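Local coordinates for protein 2-dehydro-3-deoxy-d-gluconate/2-dehydro-3-deoxy-phosphogluconate aldolase (Picrophilus torridus, PDB 4UXD) that acts as an aldolase of the dihydrodipicolinate synthetase family, a four-chain enzyme whose subunit carries a parallel beta/alpha barrel, at residues 29-34 against 222-227; 56-61 against 90-95; 123-128 against 138-143; 131-136 against 160-165. All coordinates share one frame; numbering follows the deposited sequence.

Interaction 1 is fully buried: it joins the first and last strands of the barrel, 27-31 and 222-224, mainly through backbone bonds. Interaction 2 is partly buried, where the loops leading into strands 61-63 and 95-97 meet through a lysine, a proline and a Met-aromatic contact; Val29 of interaction 1 touches both Tyr61 and Met95 there. Across the chain, interactions 3 and 4 share helix 133-144, and both touch the second subunit. Interaction 3 is buried and largely aromatic, whereas interaction 4, partly exposed, depends on side-chain amides. The two meet directly, so the loops after strands 120-123 and 150-155 are tied together.

Interaction 1. Residues 29-34 against 222-227; sequences VCPMIT and GGVCGT
Val29 is gripped through both its backbone polar groups. Its N donates to Gly223 O at 2.9 Å, and its O accepts from Cys225 N at 3.0 Å. The same Val29 O also receives a softer CA-H...O contact from Val224 CA at 3.4 Å. One residue of strand 27-31 thus bonds to the two neighbours of the residue it faces, the usual pattern of a parallel bridge. Val29 and Val224 turn their side chains to the same face of the sheet, where their CG1 methyls meet at 3.8 Å. Having CG1 anti to the backbone N (chi1 -171°), Val224 also sends that methyl to Pro31 CG, 3.8 Å away. Beyond the bridge the proline ring takes over the packing: Pro31 CD rests against Cys225 C, and Pro31 CG comes to 3.4 Å from Gly226 N, which has a weak bond to a bound glycerol. Cys30 turns the other way, to Leu54 of helix 44-56. Backbone bonds thus set the register of the first and last barrel strands, while the valine and proline carbons pack together on the face that Val29 and Val224 share.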
loop_
_atom_site.group_PDB
_atom_site.type_symbol
_atom_site.label_atom_id
_atom_site.label_comp_id
_atom_site.label_asym_id
_atom_site.label_seq_id
_atom_site.Cartn_x
_atom_site.Cartn_y
_atom_site.Cartn_z
ATOM N N VAL A 29 -21.630 21.252 6.682
ATOM C CA VAL A 29 -20.424 22.045 6.801
ATOM C C VAL A 29 -19.804 22.205 5.426
ATOM O O VAL A 29 -19.522 21.196 4.782
ATOM C CB VAL A 29 -19.406 21.357 7.733
ATOM C CG1 VAL A 29 -18.114 22.173 7.847
ATOM C CG2 VAL A 29 -20.017 21.099 9.082
ATOM N N CYS A 30 -19.578 23.441 4.962
ATOM C CA CYS A 30 -18.831 23.613 3.708
ATOM C C CYS A 30 -17.322 23.724 3.926
ATOM O O CYS A 30 -16.843 24.696 4.506
ATOM C CB CYS A 30 -19.295 24.831 2.940
ATOM S SG CYS A 30 -18.245 25.133 1.486
ATOM N N PRO A 31 -16.558 22.728 3.451
ATOM C CA PRO A 31 -15.111 22.940 3.470
ATOM C C PRO A 31 -14.749 23.870 2.316
ATOM O O PRO A 31 -14.648 23.446 1.155
ATOM C CB PRO A 31 -14.543 21.532 3.306
ATOM C CG PRO A 31 -15.558 20.810 2.497
ATOM C CD PRO A 31 -16.915 21.482 2.766
ATOM N N MET A 32 -14.613 25.152 2.649
ATOM C CA MET A 32 -14.497 26.212 1.652
ATOM C C MET A 32 -13.255 26.079 0.788
ATOM O O MET A 32 -12.160 25.826 1.297
ATOM C CB MET A 32 -14.467 27.582 2.327
ATOM C CG MET A 32 -15.684 27.910 3.168
ATOM S SD MET A 32 -15.531 29.512 3.989
ATOM C CE MET A 32 -15.462 30.596 2.561
ATOM N N ILE A 33 -13.417 26.271 -0.519
ATOM C CA ILE A 33 -12.256 26.554 -1.346
ATOM C C ILE A 33 -11.745 27.935 -0.970
ATOM O O ILE A 33 -12.484 28.765 -0.443
ATOM C CB ILE A 33 -12.563 26.514 -2.855
ATOM C CG1 ILE A 33 -13.679 27.505 -3.200
ATOM C CG2 ILE A 33 -12.936 25.099 -3.283
ATOM C CD1 ILE A 33 -13.840 27.745 -4.677
ATOM N N THR A 34 -10.477 28.176 -1.249
ATOM C CA THR A 34 -9.910 29.513 -1.146
ATOM C C THR A 34 -9.798 30.139 -2.547
ATOM O O THR A 34 -8.815 29.883 -3.247
ATOM C CB THR A 34 -8.534 29.445 -0.488
ATOM O OG1 THR A 34 -8.618 28.630 0.681
ATOM C CG2 THR A 34 -8.028 30.827 -0.124
ATOM N N GLY A 222 -23.876 14.748 10.699
ATOM C CA GLY A 222 -23.994 15.479 9.444
ATOM C C GLY A 222 -22.767 15.285 8.567
ATOM O O GLY A 222 -21.976 14.364 8.784
ATOM N N GLY A 223 -22.601 16.151 7.576
ATOM C CA GLY A 223 -21.483 16.038 6.661
ATOM C C GLY A 223 -20.640 17.289 6.507
ATOM O O GLY A 223 -21.112 18.405 6.706
ATOM N N VAL A 224 -19.375 17.075 6.157
ATOM C CA VAL A 224 -18.500 18.121 5.634
ATOM C C VAL A 224 -18.286 17.833 4.156
ATOM O O VAL A 224 -17.571 16.879 3.811
ATOM C CB VAL A 224 -17.128 18.165 6.353
ATOM C CG1 VAL A 224 -16.342 19.410 5.936
ATOM C CG2 VAL A 224 -17.308 18.140 7.845
ATOM N N CYS A 225 -18.899 18.649 3.295
ATOM C CA CYS A 225 -19.071 18.289 1.895
ATOM C C CYS A 225 -18.645 19.370 0.914
ATOM O O CYS A 225 -19.339 20.358 0.740
ATOM C CB CYS A 225 -20.537 17.933 1.659
ATOM S SG CYS A 225 -21.160 16.656 2.764
ATOM N N GLY A 226 -17.525 19.149 0.237
ATOM C CA GLY A 226 -16.962 20.138 -0.664
ATOM C C GLY A 226 -17.855 20.575 -1.820
ATOM O O GLY A 226 -17.718 21.685 -2.329
ATOM N N THR A 227 -18.762 19.712 -2.255
ATOM C CA THR A 227 -19.633 20.063 -3.362
ATOM C C THR A 227 -20.576 21.228 -3.026
ATOM O O THR A 227 -21.174 21.812 -3.929
ATOM C CB THR A 227 -20.482 18.867 -3.804
ATOM O OG1 THR A 227 -21.363 18.472 -2.737
ATOM C CG2 THR A 227 -19.576 17.717 -4.220
#

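Interaction 2. Residues 56-61 against 90-95; sequences GINVDY and SKKPIM
Lys92 leans across to the loop 56-61. From CB the chain leaves with CG beside the backbone N, bends at chi2 (-70°), and then runs out extended. Its CD passes 3.8 Å from Val59 O, and CE follows closer to the same oxygen. At the tip, NZ donates to Val59 O at 2.8 Å, nearly in line with the carbonyl, and makes a weak bond to Asn58 OD1 at 3.3 Å. Asp60 OD1 stays 5.6 Å from Lys92 NZ, so any pull of its charge on the lysine is probably a longer-range one; Asp60 OD2 is taken by Ile28 N. The root of the lysine is fixed by an ST turn, in which Ser90 OG accepts from Lys92 N. Next along, Pro93 CG lies 3.2 Å from Asp60 O and 3.8 Å from Tyr61 CD2, and Pro93 O receives a CA-H...O contact from Tyr61 CA. Met95 reaches the same tyrosine with its methyl: CE sits over one ring face, 3.9 Å from the Tyr61 centroid and 18° off the normal, a CH-pi contact, while the sulfur stands obliquely to the ring and adds a Met-aromatic contact. Pro93, just before strand 95-97, shares a backbone bond with Leu62 of strand 61-63. The chemistry is graded: a lysine ties down a loop carbonyl at the partly exposed end, and methyl-on-ring packing takes over where the strands enter the barrel.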
loop_
_atom_site.group_PDB
_atom_site.type_symbol
_atom_site.label_atom_id
_atom_site.label_comp_id
_atom_site.label_asym_id
_atom_site.label_seq_id
_atom_site.Cartn_x
_atom_site.Cartn_y
_atom_site.Cartn_z
ATOM N N GLY A 56 -26.916 31.506 0.937
ATOM C CA GLY A 56 -28.100 31.290 0.122
ATOM C C GLY A 56 -28.682 29.882 0.182
ATOM O O GLY A 56 -29.897 29.722 0.331
ATOM N N ILE A 57 -27.827 28.866 0.060
ATOM C CA ILE A 57 -28.258 27.464 0.154
ATOM C C ILE A 57 -28.295 26.952 1.590
ATOM O O ILE A 57 -28.498 25.770 1.813
ATOM C CB ILE A 57 -27.342 26.526 -0.661
ATOM C CG1 ILE A 57 -25.919 26.527 -0.087
ATOM C CG2 ILE A 57 -27.355 26.930 -2.147
ATOM C CD1 ILE A 57 -24.946 25.620 -0.812
ATOM N N ASN A 58 -28.094 27.842 2.555
ATOM C CA ASN A 58 -28.252 27.525 3.977
ATOM C C ASN A 58 -27.388 26.351 4.508
ATOM O O ASN A 58 -27.882 25.458 5.221
ATOM C CB ASN A 58 -29.728 27.249 4.266
ATOM C CG ASN A 58 -30.043 27.251 5.750
ATOM O OD1 ASN A 58 -29.469 28.027 6.518
ATOM N ND2 ASN A 58 -30.934 26.351 6.168
ATOM N N VAL A 59 -26.097 26.353 4.186
ATOM C CA VAL A 59 -25.181 25.484 4.904
ATOM C C VAL A 59 -25.176 26.022 6.332
ATOM O O VAL A 59 -25.530 27.182 6.553
ATOM C CB VAL A 59 -23.742 25.458 4.292
ATOM C CG1 VAL A 59 -23.780 25.132 2.797
ATOM C CG2 VAL A 59 -22.995 26.771 4.535
ATOM N N ASP A 60 -24.780 25.196 7.295
ATOM C CA ASP A 60 -24.802 25.589 8.703
ATOM C C ASP A 60 -23.456 26.096 9.209
ATOM O O ASP A 60 -23.403 26.913 10.113
ATOM C CB ASP A 60 -25.248 24.404 9.560
ATOM C CG ASP A 60 -26.512 23.771 9.047
ATOM O OD1 ASP A 60 -27.599 24.278 9.383
ATOM O OD2 ASP A 60 -26.422 22.779 8.298
ATOM N N TYR A 61 -22.367 25.578 8.648
ATOM C CA TYR A 61 -21.035 25.975 9.075
ATOM C C TYR A 61 -20.146 26.284 7.884
ATOM O O TYR A 61 -20.234 25.638 6.837
ATOM C CB TYR A 61 -20.381 24.889 9.927
ATOM C CG TYR A 61 -21.173 24.516 11.146
ATOM C CD1 TYR A 61 -22.146 23.534 11.084
ATOM C CD2 TYR A 61 -20.943 25.128 12.364
ATOM C CE1 TYR A 61 -22.871 23.182 12.200
ATOM C CE2 TYR A 61 -21.666 24.778 13.488
ATOM C CZ TYR A 61 -22.630 23.808 13.396
ATOM O OH TYR A 61 -23.366 23.452 14.502
ATOM N N SER A 90 -19.413 37.226 7.321
ATOM C CA SER A 90 -20.483 36.271 7.535
ATOM C C SER A 90 -20.725 36.095 9.023
ATOM O O SER A 90 -19.786 36.121 9.811
ATOM C CB SER A 90 -20.144 34.918 6.904
ATOM O OG SER A 90 -21.078 33.928 7.308
ATOM N N LYS A 91 -21.982 35.903 9.399
ATOM C CA LYS A 91 -22.314 35.597 10.785
ATOM C C LYS A 91 -22.649 34.118 10.958
ATOM O O LYS A 91 -23.164 33.702 11.998
ATOM C CB LYS A 91 -23.473 36.483 11.261
ATOM C CG LYS A 91 -23.044 37.927 11.533
ATOM C CD LYS A 91 -24.180 38.771 12.082
ATOM C CE LYS A 91 -24.298 38.651 13.594
ATOM N NZ LYS A 91 -25.347 39.567 14.132
ATOM N N LYS A 92 -22.357 33.320 9.935
ATOM C CA LYS A 92 -22.444 31.873 10.071
ATOM C C LYS A 92 -21.408 31.442 11.087
ATOM O O LYS A 92 -20.345 32.054 11.187
ATOM C CB LYS A 92 -22.205 31.161 8.741
ATOM C CG LYS A 92 -23.345 31.271 7.744
ATOM C CD LYS A 92 -24.538 30.478 8.197
ATOM C CE LYS A 92 -25.563 30.420 7.110
ATOM N NZ LYS A 92 -26.653 29.520 7.507
ATOM N N PRO A 93 -21.729 30.418 11.884
ATOM C CA PRO A 93 -20.700 29.881 12.778
ATOM C C PRO A 93 -19.553 29.226 11.982
ATOM O O PRO A 93 -19.780 28.498 11.010
ATOM C CB PRO A 93 -21.469 28.861 13.621
ATOM C CG PRO A 93 -22.641 28.471 12.786
ATOM C CD PRO A 93 -23.013 29.709 12.016
ATOM N N ILE A 94 -18.325 29.503 12.402
ATOM C CA ILE A 94 -17.130 29.123 11.659
ATOM C C ILE A 94 -16.361 28.042 12.403
ATOM O O ILE A 94 -16.237 28.088 13.634
ATOM C CB ILE A 94 -16.207 30.358 11.413
ATOM C CG1 ILE A 94 -16.908 31.354 10.496
ATOM C CG2 ILE A 94 -14.874 29.953 10.777
ATOM C CD1 ILE A 94 -16.225 32.682 10.372
ATOM N N MET A 95 -15.885 27.056 11.642
ATOM C CA MET A 95 -14.880 26.099 12.108
ATOM C C MET A 95 -13.581 26.390 11.383
ATOM O O MET A 95 -13.476 26.147 10.189
ATOM C CB MET A 95 -15.290 24.660 11.822
ATOM C CG MET A 95 -16.699 24.294 12.190
ATOM S SD MET A 95 -17.027 22.599 11.669
ATOM C CE MET A 95 -18.562 22.261 12.538
#

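Interaction 3. Residues 123-128 against 138-143; sequences LMPPYY and HYYKEI
This is a buried aromatic contact within one beta/alpha unit: the loop leaving strand 120-123 packs against the helix that follows it, with Pro126 and Leu123 meeting Tyr139 and Tyr140. Pro126 CG lies over the middle of the Tyr139 ring, 3.3 Å from its centroid and 8° off the normal, a CH-pi contact. Ile143 CD1 covers the other face of that ring toward its rim, so the tyrosine is sandwiched. Tyr140 and Leu123 slide past each other in opposite directions. Tyr140 OH donates to Leu123 O at 2.9 Å, approaching from well above the carbonyl plane (54° out of it), while Pro125 CG sits at the ring edge, 4.0 Å from Tyr140 CE2. With CG anti to the backbone N (chi1 178°), Leu123 points at the helix: its CD2 touches Tyr140 CE1 at 3.7 Å and meets Ile143 CD1 tip to tip at 3.9 Å. The Tyr139 hydroxyl turns elsewhere, to Ser100 O. Helix 103-115 closes one flank, giving Val106 to Tyr139 and Ile103 and Met110 to Ile143, and Pro289 of the second subunit packs on Tyr139. Tyr140 touches Ile153 of strand 150-155 and Leu171 of helix 165-174, so helix 133-144 is wedged between its two neighbouring helices.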
loop_
_atom_site.group_PDB
_atom_site.type_symbol
_atom_site.label_atom_id
_atom_site.label_comp_id
_atom_site.label_asym_id
_atom_site.label_seq_id
_atom_site.Cartn_x
_atom_site.Cartn_y
_atom_site.Cartn_z
ATOM N N LEU A 123 -8.630 20.435 13.482
ATOM C CA LEU A 123 -7.235 20.023 13.436
ATOM C C LEU A 123 -7.082 18.550 13.036
ATOM O O LEU A 123 -7.676 17.672 13.658
ATOM C CB LEU A 123 -6.585 20.266 14.798
ATOM C CG LEU A 123 -5.123 19.847 14.921
ATOM C CD1 LEU A 123 -4.282 20.647 13.953
ATOM C CD2 LEU A 123 -4.619 20.027 16.350
ATOM N N MET A 124 -6.282 18.295 11.998
ATOM C CA MET A 124 -5.922 16.933 11.603
ATOM C C MET A 124 -4.519 16.609 12.112
ATOM O O MET A 124 -3.781 17.494 12.536
ATOM C CB MET A 124 -5.991 16.737 10.075
ATOM C CG MET A 124 -4.825 17.317 9.282
ATOM S SD MET A 124 -4.804 19.098 9.431
ATOM C CE MET A 124 -6.200 19.512 8.417
ATOM N N PRO A 125 -4.149 15.331 12.090
ATOM C CA PRO A 125 -2.819 15.093 12.647
ATOM C C PRO A 125 -1.680 15.676 11.802
ATOM O O PRO A 125 -1.861 15.933 10.614
ATOM C CB PRO A 125 -2.744 13.569 12.709
ATOM C CG PRO A 125 -4.187 13.143 12.913
ATOM C CD PRO A 125 -4.986 14.116 12.082
ATOM N N PRO A 126 -0.514 15.902 12.425
ATOM C CA PRO A 126 0.661 16.357 11.682
ATOM C C PRO A 126 1.001 15.418 10.555
ATOM O O PRO A 126 0.695 14.210 10.661
ATOM C CB PRO A 126 1.781 16.345 12.722
ATOM C CG PRO A 126 1.123 16.262 14.020
ATOM C CD PRO A 126 -0.215 15.660 13.840
ATOM N N TYR A 127 1.652 15.961 9.520
ATOM C CA TYR A 127 1.907 15.227 8.303
ATOM C C TYR A 127 3.391 15.264 7.956
ATOM O O TYR A 127 4.216 15.571 8.824
ATOM C CB TYR A 127 1.017 15.768 7.181
ATOM C CG TYR A 127 0.835 17.255 7.195
ATOM C CD1 TYR A 127 -0.171 17.839 7.966
ATOM C CD2 TYR A 127 1.669 18.087 6.449
ATOM C CE1 TYR A 127 -0.343 19.195 7.998
ATOM C CE2 TYR A 127 1.504 19.465 6.473
ATOM C CZ TYR A 127 0.494 20.010 7.244
ATOM O OH TYR A 127 0.316 21.366 7.272
ATOM N N TYR A 128 3.712 14.898 6.709
ATOM C CA TYR A 128 5.072 14.713 6.213
ATOM C C TYR A 128 5.730 13.459 6.837
ATOM O O TYR A 128 5.695 12.369 6.244
ATOM C CB TYR A 128 5.932 15.961 6.459
ATOM C CG TYR A 128 7.270 15.886 5.767
ATOM C CD1 TYR A 128 7.368 16.051 4.391
ATOM C CD2 TYR A 128 8.430 15.620 6.482
ATOM C CE1 TYR A 128 8.589 15.984 3.757
ATOM C CE2 TYR A 128 9.652 15.527 5.848
ATOM C CZ TYR A 128 9.724 15.712 4.495
ATOM O OH TYR A 128 10.935 15.621 3.875
ATOM N N HIS A 138 0.384 12.823 22.030
ATOM C CA HIS A 138 1.138 13.865 22.712
ATOM C C HIS A 138 1.029 15.232 21.996
ATOM O O HIS A 138 0.994 16.287 22.626
ATOM C CB HIS A 138 2.604 13.446 22.853
ATOM C CG HIS A 138 3.432 14.416 23.633
ATOM N ND1 HIS A 138 4.797 14.514 23.486
ATOM C CD2 HIS A 138 3.086 15.335 24.565
ATOM C CE1 HIS A 138 5.258 15.453 24.296
ATOM N NE2 HIS A 138 4.240 15.971 24.959
ATOM N N TYR A 139 0.936 15.208 20.679
ATOM C CA TYR A 139 0.797 16.442 19.926
ATOM C C TYR A 139 -0.569 17.129 20.181
ATOM O O TYR A 139 -0.619 18.332 20.471
ATOM C CB TYR A 139 1.006 16.125 18.461
ATOM C CG TYR A 139 0.745 17.231 17.498
ATOM C CD1 TYR A 139 1.734 18.145 17.179
ATOM C CD2 TYR A 139 -0.485 17.331 16.857
ATOM C CE1 TYR A 139 1.502 19.148 16.262
ATOM C CE2 TYR A 139 -0.731 18.327 15.946
ATOM C CZ TYR A 139 0.266 19.235 15.652
ATOM O OH TYR A 139 0.017 20.217 14.730
ATOM N N TYR A 140 -1.662 16.371 20.099
ATOM C CA TYR A 140 -2.981 16.893 20.471
ATOM C C TYR A 140 -3.034 17.270 21.954
ATOM O O TYR A 140 -3.706 18.222 22.344
ATOM C CB TYR A 140 -4.089 15.877 20.168
ATOM C CG TYR A 140 -4.557 15.877 18.732
ATOM C CD1 TYR A 140 -5.594 16.700 18.313
ATOM C CD2 TYR A 140 -3.952 15.055 17.795
ATOM C CE1 TYR A 140 -6.018 16.696 17.007
ATOM C CE2 TYR A 140 -4.367 15.038 16.484
ATOM C CZ TYR A 140 -5.398 15.854 16.087
ATOM O OH TYR A 140 -5.791 15.816 14.760
ATOM N N LYS A 141 -2.320 16.512 22.774
ATOM C CA LYS A 141 -2.265 16.766 24.204
ATOM C C LYS A 141 -1.727 18.172 24.500
ATOM O O LYS A 141 -2.374 18.978 25.181
ATOM C CB LYS A 141 -1.394 15.700 24.877
ATOM C CG LYS A 141 -1.316 15.773 26.393
ATOM C CD LYS A 141 -1.190 14.359 26.965
ATOM C CE LYS A 141 -0.661 14.291 28.400
ATOM N NZ LYS A 141 0.069 15.503 28.845
ATOM N N GLU A 142 -0.543 18.459 23.970
ATOM C CA GLU A 142 0.123 19.722 24.220
ATOM C C GLU A 142 -0.737 20.879 23.746
ATOM O O GLU A 142 -0.778 21.946 24.362
ATOM C CB GLU A 142 1.473 19.748 23.507
ATOM C CG GLU A 142 2.488 20.705 24.106
ATOM C CD GLU A 142 3.535 19.988 24.944
ATOM O OE1 GLU A 142 3.183 18.982 25.606
ATOM O OE2 GLU A 142 4.711 20.421 24.927
ATOM N N ILE A 143 -1.433 20.653 22.638
ATOM C CA ILE A 143 -2.196 21.703 21.995
ATOM C C ILE A 143 -3.488 21.987 22.779
ATOM O O ILE A 143 -3.782 23.137 23.128
ATOM C CB ILE A 143 -2.500 21.315 20.535
ATOM C CG1 ILE A 143 -1.224 21.381 19.706
ATOM C CG2 ILE A 143 -3.518 22.236 19.916
ATOM C CD1 ILE A 143 -1.288 20.642 18.374
#

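Interaction 4. Residues 131-136 against 160-165; sequences LNQEAI and TNKIDP
Gln133 OE1 takes two bonds at once: Asp164 N donates to it at 2.8 Å, almost perfectly straight at the hydrogen (178°) though from above the amide plane, and Thr167 OG1 is its second partner. At the other end of this amide, Gln133 NE2 gives a hydrogen to Lys162 O at 3.1 Å, within its own amide plane. A bend at chi2 (-53°) folds the glutamine so that its amide reaches both backbone groups and lies stacked on the Asp164 carboxylate, their planes 16° apart. That carboxylate is held in turn by Lys162, whose NZ forms a salt bridge with Asp164 OD1 at 2.7 Å through the syn lone pair. Asn161 works in the reverse direction. Its OD1 accepts from Leu131 N at 2.8 Å, again from above the plane, as well as from Lys130 NZ, while its ND2 donates to Pro126 O and Ile129 O. Between the two amides, Ile136 CD1 packs on Asn161 CB at 3.8 Å, and Ile136 CG2 meets Ile163 CG1 at 4.1 Å. Each segment thus lends an amide that satisfies backbone groups of the other, fixing the start of helix 133-144 against the loop leading to helix 165-174 with several directional bonds, the isoleucine packing filling in between them.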
loop_
_atom_site.group_PDB
_atom_site.type_symbol
_atom_site.label_atom_id
_atom_site.label_comp_id
_atom_site.label_asym_id
_atom_site.label_seq_id
_atom_site.Cartn_x
_atom_site.Cartn_y
_atom_site.Cartn_z
ATOM N N LEU A 131 3.931 9.131 11.591
ATOM C CA LEU A 131 3.788 9.090 13.043
ATOM C C LEU A 131 2.941 7.927 13.525
ATOM O O LEU A 131 1.944 7.579 12.896
ATOM C CB LEU A 131 3.158 10.382 13.550
ATOM C CG LEU A 131 3.879 11.692 13.279
ATOM C CD1 LEU A 131 3.006 12.839 13.782
ATOM C CD2 LEU A 131 5.258 11.720 13.919
ATOM N N ASN A 132 3.336 7.348 14.659
ATOM C CA ASN A 132 2.490 6.411 15.393
ATOM C C ASN A 132 1.454 7.178 16.243
ATOM O O ASN A 132 1.403 8.413 16.208
ATOM C CB ASN A 132 3.346 5.497 16.276
ATOM C CG ASN A 132 4.161 6.271 17.328
ATOM O OD1 ASN A 132 3.848 7.412 17.666
ATOM N ND2 ASN A 132 5.206 5.643 17.850
ATOM N N GLN A 133 0.662 6.463 17.037
ATOM C CA GLN A 133 -0.391 7.096 17.830
ATOM C C GLN A 133 0.103 7.825 19.108
ATOM O O GLN A 133 -0.554 8.744 19.578
ATOM C CB GLN A 133 -1.446 6.048 18.219
ATOM C CG GLN A 133 -2.167 5.404 17.046
ATOM C CD GLN A 133 -2.786 6.408 16.071
ATOM O OE1 GLN A 133 -3.743 7.103 16.392
ATOM N NE2 GLN A 133 -2.242 6.466 14.866
ATOM N N GLU A 134 1.239 7.426 19.679
ATOM C CA GLU A 134 1.762 8.115 20.865
ATOM C C GLU A 134 2.192 9.557 20.500
ATOM O O GLU A 134 1.919 10.520 21.230
ATOM C CB GLU A 134 2.930 7.328 21.466
ATOM C CG GLU A 134 3.507 7.885 22.783
ATOM C CD GLU A 134 2.566 7.729 23.979
ATOM O OE1 GLU A 134 2.387 6.586 24.460
ATOM O OE2 GLU A 134 2.018 8.756 24.452
ATOM N N ALA A 135 2.846 9.702 19.355
ATOM C CA ALA A 135 3.292 11.004 18.897
ATOM C C ALA A 135 2.095 11.896 18.608
ATOM O O ALA A 135 2.068 13.097 18.951
ATOM C CB ALA A 135 4.152 10.858 17.660
ATOM N N ILE A 136 1.103 11.294 17.970
ATOM C CA ILE A 136 -0.102 12.005 17.588
ATOM C C ILE A 136 -0.839 12.424 18.843
ATOM O O ILE A 136 -1.268 13.574 18.968
ATOM C CB ILE A 136 -0.994 11.137 16.686
ATOM C CG1 ILE A 136 -0.393 11.080 15.279
ATOM C CG2 ILE A 136 -2.432 11.665 16.651
ATOM C CD1 ILE A 136 -0.907 9.939 14.429
ATOM N N THR A 160 -2.699 12.740 5.572
ATOM C CA THR A 160 -1.860 12.794 6.760
ATOM C C THR A 160 -1.895 11.476 7.546
ATOM O O THR A 160 -2.603 10.535 7.175
ATOM C CB THR A 160 -2.292 13.968 7.666
ATOM O OG1 THR A 160 -1.396 14.071 8.770
ATOM C CG2 THR A 160 -3.706 13.773 8.185
ATOM N N ASN A 161 -1.111 11.410 8.618
ATOM C CA ASN A 161 -1.144 10.272 9.527
ATOM C C ASN A 161 -2.547 10.052 10.052
ATOM O O ASN A 161 -3.219 11.010 10.445
ATOM C CB ASN A 161 -0.204 10.480 10.705
ATOM C CG ASN A 161 1.229 10.635 10.287
ATOM O OD1 ASN A 161 1.854 9.681 9.850
ATOM N ND2 ASN A 161 1.767 11.843 10.430
ATOM N N LYS A 162 -2.984 8.796 10.050
ATOM C CA LYS A 162 -4.296 8.435 10.575
ATOM C C LYS A 162 -4.316 8.620 12.080
ATOM O O LYS A 162 -3.285 8.478 12.732
ATOM C CB LYS A 162 -4.649 6.986 10.238
ATOM C CG LYS A 162 -3.816 5.936 10.965
ATOM C CD LYS A 162 -4.129 4.539 10.444
ATOM C CE LYS A 162 -3.243 3.455 11.057
ATOM N NZ LYS A 162 -3.486 3.209 12.506
ATOM N N ILE A 163 -5.478 8.957 12.625
ATOM C CA ILE A 163 -5.655 8.941 14.079
ATOM C C ILE A 163 -6.666 7.832 14.395
ATOM O O ILE A 163 -7.775 7.815 13.861
ATOM C CB ILE A 163 -6.102 10.345 14.635
ATOM C CG1 ILE A 163 -6.293 10.286 16.156
ATOM C CG2 ILE A 163 -7.343 10.867 13.896
ATOM C CD1 ILE A 163 -6.765 11.591 16.780
ATOM N N ASP A 164 -6.262 6.875 15.218
ATOM C CA ASP A 164 -7.127 5.726 15.513
ATOM C C ASP A 164 -8.319 6.167 16.347
ATOM O O ASP A 164 -8.218 7.125 17.113
ATOM C CB ASP A 164 -6.374 4.626 16.261
ATOM C CG ASP A 164 -5.283 3.998 15.440
ATOM O OD1 ASP A 164 -5.308 4.149 14.197
ATOM O OD2 ASP A 164 -4.396 3.351 16.041
ATOM N N PRO A 165 -9.451 5.472 16.206
ATOM C CA PRO A 165 -10.606 5.714 17.075
ATOM C C PRO A 165 -10.287 5.700 18.573
ATOM O O PRO A 165 -10.832 6.498 19.329
ATOM C CB PRO A 165 -11.539 4.565 16.726
ATOM C CG PRO A 165 -11.202 4.238 15.329
ATOM C CD PRO A 165 -9.753 4.480 15.160
#